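Local coordinates for peptidoglycan N-acetylglucosamine deacetylase (Agathobacter rectalis, PDB 5JMU), which probably removes acetyl groups from the N-acetylglucosamine of peptidoglycan, this chain being its zinc-binding catalytic domain, at residues Q84-E89 with I114-G119; S120-S125 with G131-L136; H76-K81 with E97-I102; A91-L96 with T141-L146; I21-F26 with T215-S220. All blocks are in the same frame, centred on the assembly; numbering follows the deposited sequence. Where two conformers were deposited one is given.

In the fold
Contacts 1, 2 and 3 are buried, contact 4 is partly so, and contact 5 is a buried patch on the other side of the chain's centre from contacts 1 and 3. Contacts 3 and 4 share helix 89-107, contacts 2 and 4 share helix 132-142, and contacts 1 and 2 adjoin, with centres about 7 Å apart. Chemistry follows place: contact 3 joins plain apolar packing to zinc coordination, contact 1 adds a tyrosine-carbonyl bond beside that metal, and contact 2 sets selenium against amide and hydroxyl. Towards the surface contact 4 stacks arginine on phenylalanine, whereas contact 5 ties a central strand to the loop after the last strand through water.

Contact 1. Residues Q84-E89 with I114-G119; sequences QIYTSE and IRFPGG. With MG (magnesium ion), chain D.
Tyr86 and Ile85 both meet Pro117, the proline of the Arg-x-Pro segment, which corresponds to one of the sequence motifs lining the active site of NodB-type (CE4) deacetylases and lies here beside the zinc site. The polar link comes from Tyr86 OH, which donates to Pro117 O at 2.8 Å; a C=O...O angle of 131°, with the donor in the carbonyl plane, places it on a lone pair. The acceptor in turn lies in the plane of the Tyr86 ring, at its edge. The same OH also rests on carbon, 3.5 Å from Pro117 CD and 3.6 Å from Phe116 CB. Alongside, Ile85 CD1 reaches to 3.6 Å from Pro117 CG, the isoleucine branch running obliquely over the proline. Its CG1 stands between backbone N and carbonyl carbon (chi1 72°), with CD1 extended beyond, and this same CG1 sits 3.8 Å above the centre of the Tyr86 ring, bracing one face.

One shell out, the residues from Phe116 to Gly119 form a type II turn, closed by the backbone bond from Gly119 N to Phe116 O; the positive phi of Gly118 (85°) suits its third position. Pro117 packs on His76, and Arg115 O accepts from His76 ND1, which helps to set that zinc ligand, while the Arg115 guanidinium pairs with Asp27. On the other segment Ser88 caps the following helix, its OG taking Ala91 N. At the start of that helix Glu89 OE1 binds a magnesium ion at 2.2 Å, and Glu89 OE2 accepts from a water of the same ion at 2.6 Å.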
# COMPACT_ATOMS: atom_id res chain seq x y z
N GLN A 84 17.08 -3.45 -9.55
CA GLN A 84 16.84 -2.78 -10.82
C GLN A 84 16.35 -1.37 -10.53
O GLN A 84 16.94 -0.38 -10.99
CB GLN A 84 15.82 -3.53 -11.67
CG GLN A 84 16.26 -4.95 -12.03
CD GLN A 84 15.44 -5.58 -13.15
OE1 GLN A 84 14.43 -5.03 -13.60
NE2 GLN A 84 15.89 -6.73 -13.62
N ILE A 85 15.29 -1.27 -9.74
CA ILE A 85 14.67 0.04 -9.57
C ILE A 85 15.49 1.01 -8.73
O ILE A 85 15.24 2.24 -8.79
CB ILE A 85 13.23 -0.10 -8.97
CG1 ILE A 85 13.32 -0.52 -7.48
CG2 ILE A 85 12.44 -1.11 -9.83
CD1 ILE A 85 11.94 -0.64 -6.75
N TYR A 86 16.41 0.51 -7.90
CA TYR A 86 17.11 1.44 -7.03
C TYR A 86 18.56 1.70 -7.49
O TYR A 86 19.39 2.20 -6.72
CB TYR A 86 17.09 0.95 -5.57
CG TYR A 86 15.73 1.13 -4.89
CD1 TYR A 86 14.98 2.30 -5.05
CD2 TYR A 86 15.22 0.12 -4.02
CE1 TYR A 86 13.75 2.45 -4.42
CE2 TYR A 86 14.01 0.28 -3.37
CZ TYR A 86 13.31 1.47 -3.55
OH TYR A 86 12.11 1.71 -2.94
N THR A 87 18.86 1.38 -8.75
CA THR A 87 20.22 1.65 -9.24
C THR A 87 20.37 3.14 -9.65
O THR A 87 21.49 3.66 -9.69
CB THR A 87 20.56 0.78 -10.43
OG1 THR A 87 19.56 0.92 -11.44
CG2 THR A 87 20.64 -0.68 -9.99
N SER A 88 19.28 3.84 -9.98
CA SER A 88 19.39 5.25 -10.34
C SER A 88 17.99 5.86 -10.23
O SER A 88 17.01 5.12 -10.29
CB SER A 88 19.94 5.45 -11.75
OG SER A 88 19.02 4.96 -12.71
N GLU A 89 17.90 7.18 -10.08
CA GLU A 89 16.59 7.85 -10.17
C GLU A 89 15.88 7.51 -11.49
O GLU A 89 14.67 7.31 -11.50
CB GLU A 89 16.80 9.38 -10.09
CG GLU A 89 17.26 9.85 -8.71
CD GLU A 89 17.92 11.25 -8.74
OE1 GLU A 89 17.44 12.24 -9.48
OE2 GLU A 89 18.90 11.30 -7.96
N ILE A 114 1.84 6.42 -4.28
CA ILE A 114 2.76 5.29 -4.40
C ILE A 114 3.19 4.79 -3.04
O ILE A 114 3.01 5.47 -2.00
CB ILE A 114 4.04 5.65 -5.24
CG1 ILE A 114 5.01 6.50 -4.40
CG2 ILE A 114 3.66 6.42 -6.49
CD1 ILE A 114 6.41 6.63 -5.07
N ARG A 115 3.74 3.57 -3.00
CA ARG A 115 4.46 3.09 -1.82
C ARG A 115 5.79 2.56 -2.31
O ARG A 115 5.82 1.63 -3.12
CB ARG A 115 3.69 2.00 -1.09
CG ARG A 115 4.55 1.39 0.09
CD ARG A 115 3.68 0.47 0.92
NE ARG A 115 2.74 1.23 1.75
CZ ARG A 115 1.60 0.71 2.23
NH1 ARG A 115 1.25 -0.55 1.91
NH2 ARG A 115 0.80 1.43 3.04
N PHE A 116 6.87 3.13 -1.81
CA PHE A 116 8.19 2.66 -2.20
C PHE A 116 8.39 1.22 -1.77
O PHE A 116 8.06 0.87 -0.63
CB PHE A 116 9.27 3.49 -1.52
CG PHE A 116 9.38 4.89 -2.01
CD1 PHE A 116 10.03 5.21 -3.21
CD2 PHE A 116 8.82 5.94 -1.26
CE1 PHE A 116 10.17 6.54 -3.65
CE2 PHE A 116 8.94 7.30 -1.71
CZ PHE A 116 9.61 7.60 -2.91
N PRO A 117 8.97 0.37 -2.65
CA PRO A 117 9.34 -0.97 -2.20
C PRO A 117 10.34 -0.89 -1.04
O PRO A 117 11.33 -0.17 -1.09
CB PRO A 117 9.93 -1.61 -3.47
CG PRO A 117 9.09 -0.94 -4.59
CD PRO A 117 9.04 0.51 -4.14
N GLY A 118 10.01 -1.60 0.04
CA GLY A 118 10.79 -1.58 1.27
C GLY A 118 10.40 -0.43 2.19
O GLY A 118 10.96 -0.30 3.29
N GLY A 119 9.46 0.41 1.75
CA GLY A 119 9.11 1.64 2.48
C GLY A 119 10.06 2.79 2.12
O GLY A 119 11.15 2.54 1.62
MG MG D . 17.87 14.43 -9.24
O HOH W 1 19.62 13.76 -8.26
O HOH W 2 16.90 14.34 -7.39
O HOH W 3 16.03 14.88 -10.09

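Contact 2. Residues S120-S125 with G131-L136; sequences SSNTVS and GIMTQL
Ser120 opens the contact with its carbonyl: Ser120 O lies 3.9 Å from CB of Met133, a selenomethionine, while its hydroxyl is engaged by Asp149. Asn122 comes next, its side chain crossing that of Met133 at about a right angle. Asn122 ND2 is 3.5 Å from Met133 SE and also bonds to Gly119 O. At the other end of the amide, Asn122 OD1 takes two donors: Ser125 N at 3.0 Å, nearly along the C=O axis, and Ser125 OG at 2.7 Å, tilted 24° from the carbonyl plane. The pair should hold the amide against rotation. Were Asn122 an alanine, Ser125 N and OG would probably lose their shared acceptor and a gap would open beside the selenium. Ser125 closes the walk. Its CB packs on Ile132 CG2 at 3.6 Å, and its OG, set between backbone N and carbonyl carbon (chi1 57°), comes within 3.3 Å of Met133 CG. Bent at chi2 and chi3, the Met133 chain lays SE and CE against Asn122 ND2. No hydrogen bond crosses between the segments; the order lies within the loop joining strand 113-114 to helix 132-142 of this NodB-type domain, in the Asx motif of Asn122.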
# COMPACT_ATOMS: atom_id res chain seq x y z
N SER A 120 9.68 4.04 2.37
CA SER A 120 10.63 5.14 2.09
C SER A 120 11.85 5.06 3.01
O SER A 120 12.89 5.69 2.73
CB SER A 120 9.93 6.51 2.27
OG SER A 120 9.64 6.79 3.64
N SER A 121 11.70 4.27 4.07
CA SER A 121 12.72 4.04 5.10
C SER A 121 13.73 2.95 4.78
O SER A 121 14.65 2.68 5.60
CB SER A 121 12.00 3.69 6.42
OG SER A 121 11.07 2.62 6.15
N ASN A 122 13.58 2.31 3.62
CA ASN A 122 14.42 1.13 3.33
C ASN A 122 15.89 1.48 3.26
O ASN A 122 16.25 2.58 2.88
CB ASN A 122 14.01 0.45 2.00
CG ASN A 122 14.53 1.19 0.78
OD1 ASN A 122 15.70 1.07 0.43
ND2 ASN A 122 13.66 1.94 0.12
N THR A 123 16.75 0.51 3.63
CA THR A 123 18.19 0.70 3.41
C THR A 123 18.75 -0.24 2.37
O THR A 123 19.92 -0.10 1.99
CB THR A 123 19.01 0.52 4.69
OG1 THR A 123 18.79 -0.78 5.24
CG2 THR A 123 18.63 1.59 5.68
N VAL A 124 17.93 -1.19 1.87
CA VAL A 124 18.45 -2.05 0.81
C VAL A 124 18.91 -1.22 -0.41
O VAL A 124 19.87 -1.58 -1.10
CB VAL A 124 17.43 -3.12 0.36
CG1 VAL A 124 16.14 -2.54 -0.18
CG2 VAL A 124 18.11 -4.18 -0.58
N SER A 125 18.22 -0.09 -0.65
CA SER A 125 18.61 0.77 -1.76
C SER A 125 20.04 1.28 -1.59
O SER A 125 20.64 1.63 -2.61
CB SER A 125 17.65 1.95 -1.90
OG SER A 125 17.60 2.67 -0.67
N GLY A 131 22.09 7.26 -1.16
CA GLY A 131 21.44 8.56 -1.23
C GLY A 131 20.18 8.59 -2.08
O GLY A 131 19.47 9.62 -2.10
N ILE A 132 19.86 7.49 -2.77
CA ILE A 132 18.73 7.57 -3.68
C ILE A 132 17.38 7.85 -3.02
O ILE A 132 16.53 8.51 -3.64
CB ILE A 132 18.67 6.30 -4.58
CG1 ILE A 132 17.80 6.56 -5.83
CG2 ILE A 132 18.25 5.01 -3.76
CD1 ILE A 132 17.79 5.36 -6.82
N MSE A 133 17.14 7.38 -1.80
CA MSE A 133 15.82 7.65 -1.24
C MSE A 133 15.64 9.11 -0.86
O MSE A 133 14.54 9.64 -0.94
CB MSE A 133 15.55 6.75 0.01
CG MSE A 133 15.67 5.27 -0.29
SE MSE A 133 14.64 4.64 -1.81
CE MSE A 133 13.09 5.27 -1.26
N THR A 134 16.71 9.75 -0.39
CA THR A 134 16.60 11.19 -0.12
C THR A 134 16.24 11.94 -1.41
O THR A 134 15.44 12.89 -1.40
CB THR A 134 17.92 11.71 0.45
OG1 THR A 134 18.05 11.25 1.82
CG2 THR A 134 17.99 13.26 0.42
N GLN A 135 16.85 11.53 -2.52
CA GLN A 135 16.46 12.16 -3.80
C GLN A 135 15.04 11.78 -4.19
O GLN A 135 14.26 12.65 -4.59
CB GLN A 135 17.40 11.76 -4.94
CG GLN A 135 18.88 12.22 -4.71
CD GLN A 135 19.01 13.72 -4.43
OE1 GLN A 135 18.36 14.54 -5.10
NE2 GLN A 135 19.82 14.09 -3.45
N LEU A 136 14.71 10.50 -4.13
CA LEU A 136 13.38 10.11 -4.62
C LEU A 136 12.18 10.68 -3.84
O LEU A 136 11.14 10.94 -4.47
CB LEU A 136 13.25 8.57 -4.63
CG LEU A 136 14.13 7.88 -5.68
CD1 LEU A 136 13.99 6.33 -5.52
CD2 LEU A 136 13.74 8.34 -7.13

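Contact 3. Residues H76-K81 with E97-I102; sequences HSASHK and EQMNSI. With ZN (zinc ion), chain C.
Ala78 and Met99 form the tight half of this contact, their CA atoms only 4.7 Å apart. With no more than a methyl to place, Ala78 lets the backbone of the loop settle directly on helix 89-107: Ala78 CB lies 3.9 Å from Met99 N and 4.0 Å from Gln98 CB. Met99, a selenomethionine, starts with CG anti to the backbone N (chi1 -169°) and then bends, which brings SE alongside the loop, 3.8 Å from Ala78 CA, before its end leads away towards Val52 and Ile63. All of this is van der Waals packing. The polar tie to the helix comes from Asp95, one turn earlier, whose carboxylate receives Ala78 N, Ser79 N and Ser77 OG.

The other side is looser. Beyond CB the exposed Gln98 chain runs out extended, and His80 stays clear of the helix, turned towards the metal. Ser77 OG accepts His80 N at 2.8 Å (N-H...O 147°), an ST motif that fixes the bend between the two histidines. His76 NE2 binds the zinc ion at 2.1 Å and His80 NE2 binds it at 2.2 Å; Asp28 and three waters bring the ligands to six, the water sites probably being where substrate would approach. His76 and His80 belong to the His-Ser-x-x-His motif and, with Asp28, make the Asp-His-His zinc triad of the CE4 deacetylases.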
# COMPACT_ATOMS: atom_id res chain seq x y z
N HIS A 76 3.13 0.35 -6.56
CA HIS A 76 4.23 -0.19 -5.73
C HIS A 76 5.47 -0.26 -6.63
O HIS A 76 6.43 0.51 -6.45
CB HIS A 76 3.83 -1.54 -5.14
CG HIS A 76 4.70 -2.05 -4.02
ND1 HIS A 76 5.29 -1.23 -3.08
CD2 HIS A 76 5.02 -3.32 -3.69
CE1 HIS A 76 5.98 -2.00 -2.23
NE2 HIS A 76 5.84 -3.27 -2.58
N SER A 77 5.41 -1.09 -7.64
CA SER A 77 6.51 -1.20 -8.60
C SER A 77 6.15 -2.17 -9.71
O SER A 77 5.50 -3.17 -9.45
CB SER A 77 7.79 -1.69 -7.89
OG SER A 77 8.77 -2.06 -8.85
N ALA A 78 6.52 -1.89 -10.95
CA ALA A 78 6.20 -2.86 -11.99
C ALA A 78 6.98 -4.14 -11.78
O ALA A 78 6.40 -5.23 -11.79
CB ALA A 78 6.48 -2.26 -13.42
N SER A 79 8.30 -4.04 -11.64
CA SER A 79 9.13 -5.22 -11.51
C SER A 79 9.31 -5.74 -10.09
O SER A 79 9.59 -6.94 -9.92
CB SER A 79 10.54 -4.96 -12.07
OG SER A 79 11.22 -4.03 -11.23
N HIS A 80 9.19 -4.83 -9.13
CA HIS A 80 9.48 -5.11 -7.73
C HIS A 80 10.85 -5.77 -7.58
O HIS A 80 11.05 -6.66 -6.75
CB HIS A 80 8.39 -6.01 -7.12
CG HIS A 80 8.29 -5.93 -5.63
ND1 HIS A 80 9.01 -6.76 -4.79
CD2 HIS A 80 7.51 -5.17 -4.83
CE1 HIS A 80 8.71 -6.48 -3.53
NE2 HIS A 80 7.80 -5.52 -3.52
N LYS A 81 11.81 -5.33 -8.40
CA LYS A 81 13.17 -5.81 -8.27
C LYS A 81 14.04 -4.70 -7.71
O LYS A 81 14.32 -3.69 -8.40
CB LYS A 81 13.72 -6.29 -9.62
CG LYS A 81 13.08 -7.58 -10.12
CD LYS A 81 13.63 -7.92 -11.50
CE LYS A 81 12.79 -8.98 -12.20
NZ LYS A 81 12.97 -8.91 -13.68
N GLU A 97 6.77 4.55 -13.95
CA GLU A 97 5.94 4.91 -15.11
C GLU A 97 5.36 3.71 -15.83
O GLU A 97 4.22 3.76 -16.32
CB GLU A 97 6.76 5.78 -16.09
CG GLU A 97 7.04 7.16 -15.51
CD GLU A 97 7.95 7.97 -16.44
OE1 GLU A 97 8.24 7.48 -17.58
OE2 GLU A 97 8.39 9.07 -16.02
N GLN A 98 6.13 2.63 -15.91
CA GLN A 98 5.57 1.39 -16.50
C GLN A 98 4.35 0.93 -15.69
O GLN A 98 3.30 0.52 -16.25
CB GLN A 98 6.64 0.31 -16.53
CG GLN A 98 7.62 0.57 -17.69
CD GLN A 98 8.92 -0.21 -17.52
OE1 GLN A 98 10.00 0.29 -17.87
NE2 GLN A 98 8.81 -1.42 -16.98
N MSE A 99 4.45 0.99 -14.37
CA MSE A 99 3.35 0.54 -13.54
C MSE A 99 2.15 1.49 -13.68
O MSE A 99 0.99 1.07 -13.77
CB MSE A 99 3.77 0.44 -12.07
CG MSE A 99 2.70 -0.28 -11.21
SE MSE A 99 2.51 -2.18 -11.74
CE MSE A 99 0.68 -2.19 -12.53
N ASN A 100 2.42 2.80 -13.72
CA ASN A 100 1.35 3.75 -13.91
C ASN A 100 0.63 3.52 -15.23
O ASN A 100 -0.59 3.65 -15.30
CB ASN A 100 1.88 5.19 -13.89
CG ASN A 100 0.77 6.16 -13.96
OD1 ASN A 100 0.06 6.34 -12.98
ND2 ASN A 100 0.59 6.80 -15.13
N SER A 101 1.38 3.19 -16.27
CA SER A 101 0.79 2.95 -17.58
C SER A 101 -0.16 1.76 -17.54
O SER A 101 -1.24 1.80 -18.16
CB SER A 101 1.86 2.75 -18.62
OG SER A 101 2.35 4.04 -18.92
N ILE A 102 0.23 0.71 -16.82
CA ILE A 102 -0.68 -0.44 -16.71
C ILE A 102 -1.93 -0.04 -15.94
O ILE A 102 -3.06 -0.46 -16.30
CB ILE A 102 0.03 -1.65 -16.04
CG1 ILE A 102 1.03 -2.25 -17.05
CG2 ILE A 102 -0.98 -2.69 -15.62
CD1 ILE A 102 2.11 -3.13 -16.33
ZN ZN C . 6.59 -5.05 -1.77
O HOH W 4 5.64 -4.73 0.02
O HOH W 5 7.29 -6.81 -0.83
O HOH W 6 8.30 -4.05 -0.89

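Contact 4. Residues A91-L96 with T141-L146; sequences AFFDDL and TARGLL
Phe93 and Arg143 are brought face to face by their torsions: Phe93 CG stands anti to its carbonyl carbon (chi1 -78°), while a bend at chi3 (80°) of the arginine turns its guanidinium flat onto the ring. The planes are only 7° apart and the centres 3.9 Å, an offset stack in which the two side chains run antiparallel alongside each other. Arg143 CZ is 3.4 Å from Phe93 CD1, displaced from above the centroid in an off-centre cation-pi contact, and Arg143 NH1 lies over the rim, 3.5 Å above the Phe93 plane. Further back along the chain Arg143 CD adds a CH-pi contact, 3.8 Å from the Phe93 ring centroid. The opposite face of Phe93 is covered by Phe92 CD2, so the ring is held between its own neighbour and the arginine. Arg143 NH2 also pairs with Glu97, though at a modelled separation too short to trust.

A turn further along the helix Leu96 and Leu145 meet tip to tip, Leu96 CD2 to Leu145 CD1 at 4.1 Å. The loop carrying Leu145 begins at a Schellman motif: Gly144, with positive phi, gives its N to Thr141 O at 2.9 Å, and Leu145 N bonds to Val140 O. The contact therefore pins the C-terminal end of helix 132-142 to helix 89-107, just before strand 146-147, where Leu146 pairs with Ile114 of strand 113-114.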
# COMPACT_ATOMS: atom_id res chain seq x y z
N ALA A 91 16.14 4.83 -13.43
CA ALA A 91 15.60 3.46 -13.41
C ALA A 91 14.35 3.37 -12.54
O ALA A 91 13.39 2.69 -12.89
CB ALA A 91 16.69 2.50 -12.90
N PHE A 92 14.35 4.06 -11.40
CA PHE A 92 13.19 4.04 -10.53
C PHE A 92 11.97 4.57 -11.26
O PHE A 92 10.91 3.95 -11.22
CB PHE A 92 13.44 4.86 -9.27
CG PHE A 92 12.25 4.89 -8.37
CD1 PHE A 92 12.02 3.81 -7.54
CD2 PHE A 92 11.35 5.95 -8.42
CE1 PHE A 92 10.89 3.78 -6.72
CE2 PHE A 92 10.20 5.95 -7.61
CZ PHE A 92 9.99 4.88 -6.76
N PHE A 93 12.13 5.73 -11.92
CA PHE A 93 10.95 6.34 -12.55
C PHE A 93 10.58 5.60 -13.82
O PHE A 93 9.40 5.56 -14.15
CB PHE A 93 11.17 7.84 -12.80
CG PHE A 93 10.99 8.64 -11.55
CD1 PHE A 93 9.75 8.70 -10.94
CD2 PHE A 93 12.09 9.24 -10.91
CE1 PHE A 93 9.57 9.41 -9.73
CE2 PHE A 93 11.92 9.95 -9.73
CZ PHE A 93 10.68 10.03 -9.13
N ASP A 94 11.54 5.00 -14.53
CA ASP A 94 11.13 4.15 -15.66
C ASP A 94 10.20 3.04 -15.17
O ASP A 94 9.14 2.78 -15.78
CB ASP A 94 12.33 3.54 -16.37
CG ASP A 94 13.07 4.53 -17.29
OD1 ASP A 94 12.58 5.63 -17.57
OD2 ASP A 94 14.17 4.16 -17.73
N ASP A 95 10.56 2.40 -14.08
CA ASP A 95 9.69 1.37 -13.51
C ASP A 95 8.37 1.92 -12.98
O ASP A 95 7.31 1.32 -13.22
CB ASP A 95 10.46 0.63 -12.41
CG ASP A 95 9.63 -0.47 -11.76
OD1 ASP A 95 9.68 -1.61 -12.27
OD2 ASP A 95 8.98 -0.15 -10.73
N LEU A 96 8.40 3.06 -12.30
CA LEU A 96 7.18 3.64 -11.74
C LEU A 96 6.22 3.97 -12.89
O LEU A 96 5.01 3.66 -12.82
CB LEU A 96 7.53 4.89 -10.91
CG LEU A 96 6.34 5.66 -10.31
CD1 LEU A 96 6.84 6.38 -9.07
CD2 LEU A 96 5.80 6.73 -11.26
N THR A 141 7.61 13.93 -4.99
CA THR A 141 6.83 15.10 -4.60
C THR A 141 6.79 16.13 -5.74
O THR A 141 5.71 16.71 -6.03
CB THR A 141 7.43 15.70 -3.32
OG1 THR A 141 7.42 14.67 -2.31
CG2 THR A 141 6.63 16.90 -2.88
N ALA A 142 7.95 16.37 -6.37
CA ALA A 142 8.02 17.33 -7.49
C ALA A 142 7.12 16.87 -8.64
O ALA A 142 6.60 17.70 -9.42
CB ALA A 142 9.47 17.45 -7.97
N ARG A 143 6.98 15.55 -8.80
CA ARG A 143 6.09 15.02 -9.83
C ARG A 143 4.61 15.00 -9.45
O ARG A 143 3.78 14.51 -10.24
CB ARG A 143 6.52 13.60 -10.22
CG ARG A 143 7.85 13.69 -10.93
CD ARG A 143 8.61 12.38 -11.02
NE ARG A 143 8.11 11.54 -12.10
CZ ARG A 143 8.81 11.14 -13.16
NH1 ARG A 143 10.08 11.48 -13.35
NH2 ARG A 143 8.20 10.35 -14.03
N GLY A 144 4.28 15.58 -8.31
CA GLY A 144 2.89 15.66 -7.89
C GLY A 144 2.33 14.39 -7.32
O GLY A 144 1.11 14.27 -7.14
N LEU A 145 3.22 13.45 -7.00
CA LEU A 145 2.78 12.19 -6.42
C LEU A 145 2.84 12.19 -4.89
O LEU A 145 3.63 12.94 -4.29
CB LEU A 145 3.66 11.06 -6.96
CG LEU A 145 3.48 10.77 -8.44
CD1 LEU A 145 4.56 9.79 -8.81
CD2 LEU A 145 2.08 10.18 -8.66
N LEU A 146 1.98 11.41 -4.26
CA LEU A 146 1.98 11.24 -2.81
C LEU A 146 2.56 9.89 -2.52
O LEU A 146 2.46 8.99 -3.36
CB LEU A 146 0.57 11.30 -2.22
CG LEU A 146 -0.14 12.62 -2.53
CD1 LEU A 146 -1.65 12.44 -2.37
CD2 LEU A 146 0.40 13.69 -1.64

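Contact 5. Residues I21-F26 with T215-S220; sequences IIYLTF and TSSPMS
Tyr23 reaches from strand 21-27, a central strand of the parallel sheet in the distorted beta/alpha barrel of this NodB-type (CE4) domain, to Ser217 and Pro218 in the loop after strand 209-210. CB points towards the loop, and CG stands anti to the carbonyl carbon (chi1 -62°), aiming the ring away from the strand. One ring face carries Ile21 CG2, 3.7 Å above the Tyr23 plane and offset towards the rim; Val180 and Val182 of the adjoining strand, with Leu213 and Pro17, also touch the side chain. Nearer the end, Tyr23 CE1 comes 3.9 Å from Ser217 OG, and Tyr23 CZ lies 4.2 Å from Ser217 CB. The tip makes the closest approaches: Tyr23 OH is 3.7 Å from Pro218 CD, the two side chains crossing at about a right angle, and 3.8 Å from Ser217 CB.

No hydrogen bond joins the segments directly. Instead one water, lying in the plane of the tyrosine ring at its edge, bonds to Tyr23 OH at 2.7 Å and to Ser217 OG at 2.7 Å. The serine hydroxyl is also bonded to Thr214 N, which helps to place it for the bridge. Were Tyr23 a phenylalanine, the water would probably lose one partner and a gap would open beside Ser217 and Pro218. In this structural packing, away from the metal sites, van der Waals contact of the hydroxyl oxygen and a water bridge join loop and strand.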
# COMPACT_ATOMS: atom_id res chain seq x y z
N ILE A 21 -9.61 5.54 12.81
CA ILE A 21 -9.61 5.29 11.36
C ILE A 21 -8.64 4.17 11.07
O ILE A 21 -7.54 4.15 11.62
CB ILE A 21 -9.18 6.54 10.58
CG1 ILE A 21 -10.10 7.74 10.90
CG2 ILE A 21 -9.07 6.23 9.07
CD1 ILE A 21 -11.59 7.48 10.61
N ILE A 22 -9.03 3.25 10.18
CA ILE A 22 -8.10 2.22 9.67
C ILE A 22 -8.07 2.26 8.15
O ILE A 22 -9.12 2.10 7.48
CB ILE A 22 -8.49 0.81 10.14
CG1 ILE A 22 -8.55 0.75 11.68
CG2 ILE A 22 -7.47 -0.22 9.60
CD1 ILE A 22 -9.19 -0.51 12.21
N TYR A 23 -6.87 2.42 7.61
CA TYR A 23 -6.67 2.28 6.17
C TYR A 23 -6.04 0.91 5.99
O TYR A 23 -4.84 0.74 6.26
CB TYR A 23 -5.75 3.36 5.61
CG TYR A 23 -6.25 4.80 5.76
CD1 TYR A 23 -7.13 5.37 4.85
CD2 TYR A 23 -5.75 5.61 6.80
CE1 TYR A 23 -7.54 6.70 4.99
CE2 TYR A 23 -6.16 6.95 6.94
CZ TYR A 23 -7.05 7.49 6.04
OH TYR A 23 -7.45 8.80 6.19
N LEU A 24 -6.82 -0.08 5.53
CA LEU A 24 -6.22 -1.37 5.17
C LEU A 24 -5.52 -1.19 3.83
O LEU A 24 -6.10 -0.64 2.86
CB LEU A 24 -7.29 -2.48 5.04
CG LEU A 24 -7.97 -2.90 6.32
CD1 LEU A 24 -9.09 -3.90 6.00
CD2 LEU A 24 -6.94 -3.52 7.24
N THR A 25 -4.26 -1.61 3.75
CA THR A 25 -3.52 -1.51 2.49
C THR A 25 -2.86 -2.82 2.16
O THR A 25 -2.45 -3.58 3.05
CB THR A 25 -2.46 -0.38 2.49
OG1 THR A 25 -1.30 -0.76 3.29
CG2 THR A 25 -3.07 0.90 3.07
N PHE A 26 -2.70 -3.09 0.87
CA PHE A 26 -2.20 -4.38 0.39
C PHE A 26 -1.13 -4.18 -0.67
O PHE A 26 -1.41 -3.57 -1.73
CB PHE A 26 -3.37 -5.21 -0.19
CG PHE A 26 -4.45 -5.50 0.85
CD1 PHE A 26 -4.29 -6.58 1.73
CD2 PHE A 26 -5.56 -4.66 0.97
CE1 PHE A 26 -5.24 -6.84 2.75
CE2 PHE A 26 -6.53 -4.90 1.97
CZ PHE A 26 -6.35 -5.99 2.87
N THR A 215 -6.23 11.38 -2.14
CA THR A 215 -5.23 12.45 -2.19
C THR A 215 -5.40 13.48 -1.07
O THR A 215 -4.48 14.24 -0.82
CB THR A 215 -5.26 13.18 -3.55
OG1 THR A 215 -6.57 13.68 -3.78
CG2 THR A 215 -4.86 12.19 -4.68
N SER A 216 -6.55 13.49 -0.41
CA SER A 216 -6.71 14.40 0.72
C SER A 216 -6.46 13.70 2.06
O SER A 216 -6.56 14.36 3.10
CB SER A 216 -8.10 15.05 0.67
OG SER A 216 -9.07 14.06 0.53
N SER A 217 -6.16 12.39 2.05
CA SER A 217 -5.84 11.69 3.30
C SER A 217 -4.51 12.14 3.88
O SER A 217 -3.55 12.40 3.13
CB SER A 217 -5.77 10.16 3.10
OG SER A 217 -6.98 9.69 2.55
N PRO A 218 -4.41 12.13 5.21
CA PRO A 218 -3.05 12.25 5.79
C PRO A 218 -2.21 11.05 5.36
O PRO A 218 -2.73 9.93 5.34
CB PRO A 218 -3.31 12.28 7.31
CG PRO A 218 -4.61 11.47 7.48
CD PRO A 218 -5.45 11.88 6.22
N MSE A 219 -0.95 11.27 4.95
CA MSE A 219 -0.06 10.16 4.63
C MSE A 219 0.74 9.75 5.87
O MSE A 219 1.02 10.57 6.75
CB MSE A 219 0.94 10.55 3.51
CG MSE A 219 0.29 10.96 2.18
SE MSE A 219 -0.40 9.43 1.21
CE MSE A 219 -2.33 9.72 1.40
N SER A 220 1.13 8.49 5.91
CA SER A 220 2.01 8.00 6.96
C SER A 220 3.41 7.99 6.36
O SER A 220 3.63 7.28 5.36
CB SER A 220 1.57 6.59 7.39
OG SER A 220 2.44 6.06 8.36
O HOH W 7 -9.00 9.91 4.31